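Local coordinates for CCHC-type domain-containing protein (Trypanosoma brucei brucei, PDB 7C45) that binds RNA and probably trims guide RNAs from the 3' end as an RNase D-type 3'-5' exonuclease, at residues A279-S282 and G288-A291. Residues are numbered along the deposited sequence; the frame is centred on the assembly and turned at random.
Sequences AKCS and GHTA. With ZN (zinc ion), chain D; nucleotides of chain B.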
# COMPACT_ATOMS: atom_id res chain seq x y z
N ALA A 279 27.90 0.34 -20.06
CA ALA A 279 26.70 -0.44 -19.80
C ALA A 279 25.70 -0.30 -20.95
O ALA A 279 25.70 0.69 -21.69
CB ALA A 279 26.06 -0.02 -18.49
N LYS A 280 24.84 -1.30 -21.10
CA LYS A 280 23.82 -1.28 -22.13
C LYS A 280 22.51 -1.85 -21.60
O LYS A 280 22.51 -2.67 -20.68
CB LYS A 280 24.27 -2.06 -23.38
CG LYS A 280 25.70 -1.76 -23.84
CD LYS A 280 26.00 -2.37 -25.19
CE LYS A 280 25.61 -3.84 -25.22
NZ LYS A 280 26.23 -4.59 -24.10
N CYS A 281 21.40 -1.43 -22.19
CA CYS A 281 20.11 -2.01 -21.86
C CYS A 281 20.13 -3.51 -22.13
O CYS A 281 20.49 -3.93 -23.24
CB CYS A 281 19.00 -1.36 -22.67
SG CYS A 281 17.42 -2.14 -22.39
N SER A 282 19.78 -4.31 -21.13
CA SER A 282 19.85 -5.77 -21.32
C SER A 282 18.78 -6.28 -22.28
O SER A 282 18.88 -7.41 -22.78
CB SER A 282 19.74 -6.47 -19.98
OG SER A 282 18.50 -6.26 -19.38
N GLY A 288 22.48 4.03 -22.66
CA GLY A 288 21.78 5.22 -22.28
C GLY A 288 20.52 5.00 -21.47
O GLY A 288 19.92 5.98 -21.03
N HIS A 289 20.09 3.75 -21.28
CA HIS A 289 18.94 3.45 -20.43
C HIS A 289 19.02 2.01 -19.93
O HIS A 289 19.79 1.20 -20.44
CB HIS A 289 17.62 3.69 -21.18
CG HIS A 289 17.37 2.71 -22.28
ND1 HIS A 289 17.72 2.96 -23.58
CD2 HIS A 289 16.82 1.47 -22.27
CE1 HIS A 289 17.41 1.92 -24.33
NE2 HIS A 289 16.85 1.01 -23.55
N THR A 290 18.23 1.71 -18.90
CA THR A 290 18.16 0.37 -18.33
C THR A 290 16.95 -0.38 -18.87
O THR A 290 15.97 0.20 -19.34
CB THR A 290 18.03 0.43 -16.81
OG1 THR A 290 16.76 0.99 -16.49
CG2 THR A 290 19.12 1.28 -16.20
N ALA A 291 17.02 -1.71 -18.76
CA ALA A 291 15.90 -2.58 -19.11
C ALA A 291 14.61 -2.16 -18.44
O ALA A 291 13.54 -2.20 -19.06
CB ALA A 291 16.25 -4.02 -18.74
ZN ZN D . 16.33 -0.89 -24.14
P U B 2 18.53 8.86 -25.79
OP1 U B 2 19.53 9.95 -25.78
OP2 U B 2 18.94 7.46 -26.03
O5' U B 2 17.77 8.90 -24.40
C5' U B 2 17.07 10.05 -23.97
C4' U B 2 16.55 9.83 -22.57
O4' U B 2 15.49 8.83 -22.63
C3' U B 2 17.60 9.30 -21.59
O3' U B 2 17.37 9.84 -20.30
C2' U B 2 17.32 7.80 -21.55
O2' U B 2 17.67 7.16 -20.34
C1' U B 2 15.81 7.74 -21.78
N1 U B 2 15.39 6.51 -22.46
C2 U B 2 14.69 5.61 -21.70
O2 U B 2 14.41 5.85 -20.54
N3 U B 2 14.32 4.46 -22.35
C4 U B 2 14.61 4.12 -23.66
O4 U B 2 14.21 3.04 -24.12
C5 U B 2 15.36 5.11 -24.37
C6 U B 2 15.73 6.24 -23.77
P U B 3 18.37 10.94 -19.67
OP1 U B 3 17.77 12.26 -19.98
OP2 U B 3 19.76 10.58 -20.03
O5' U B 3 18.21 10.71 -18.11
C5' U B 3 16.95 10.86 -17.50
C4' U B 3 16.94 10.29 -16.11
O4' U B 3 17.15 8.85 -16.20
C3' U B 3 18.03 10.81 -15.18
O3' U B 3 17.57 10.68 -13.85
C2' U B 3 19.12 9.78 -15.37
O2' U B 3 20.07 9.72 -14.33
C1' U B 3 18.29 8.50 -15.45
N1 U B 3 19.01 7.37 -16.05
C2 U B 3 19.23 6.28 -15.24
O2 U B 3 18.82 6.17 -14.10
N3 U B 3 19.94 5.26 -15.83
C4 U B 3 20.46 5.25 -17.11
O4 U B 3 21.07 4.25 -17.46
C5 U B 3 20.21 6.42 -17.88
C6 U B 3 19.51 7.42 -17.33
P U B 5 15.85 6.76 -10.55
OP1 U B 5 15.55 7.38 -9.24
OP2 U B 5 15.71 5.29 -10.70
O5' U B 5 14.92 7.36 -11.69
C5' U B 5 14.93 8.75 -11.99
C4' U B 5 14.15 9.05 -13.25
O4' U B 5 14.93 8.60 -14.39
C3' U B 5 12.78 8.39 -13.37
O3' U B 5 11.86 9.32 -13.96
C2' U B 5 13.02 7.26 -14.37
O2' U B 5 11.88 6.91 -15.11
C1' U B 5 14.10 7.87 -15.26
N1 U B 5 14.94 6.90 -15.99
C2 U B 5 15.10 7.10 -17.34
O2 U B 5 14.60 8.03 -17.94
N3 U B 5 15.89 6.18 -17.96
C4 U B 5 16.50 5.10 -17.38
O4 U B 5 17.15 4.36 -18.09
C5 U B 5 16.28 4.96 -15.97
C6 U B 5 15.51 5.85 -15.33
O HOH W 1 19.63 -3.10 -18.48
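Cys281 and His289 meet at a zinc ion. In His289, CB starts beside the RNA, 3.2 Å from O4 of U5 of chain B. CG then stands 3.4 Å from C4 of U2 of chain B. ND1 lies about as close to C4 and C5 of the same uracil. The base thus covers one face of the imidazole, with its O4 above the ring centre. CD2 and CE1 flank NE2, which binds the zinc at the tip. Chi1 of 69° sets CG between the backbone N and carbonyl carbon and turns one face to the uracil of U2 while NE2 points to the zinc. Cys281 reaches the zinc from the other segment through SG, at 2.4 Å. Its CB is 3.3 Å from NE2 of His289, oblique to the ring. Cys284 and Cys294 complete the four-ligand site of this CCHC zinc knuckle. Near the metal, SG of Cys281 also packs against CA of Ala291, 3.6 Å away. No direct hydrogen bond joins the two segments. Instead a water accepts from the backbone N of both Ser282 and Ala291. The backbone of 288-291 also reads the RNA. Thr290 N donates to O4 of U5 of chain B at 3.0 Å, with an N-H...O angle of 155°. Gly288 O accepts from the ribose O2' of U2 of chain B at 2.6 Å, a bond that a deoxyribose could not make.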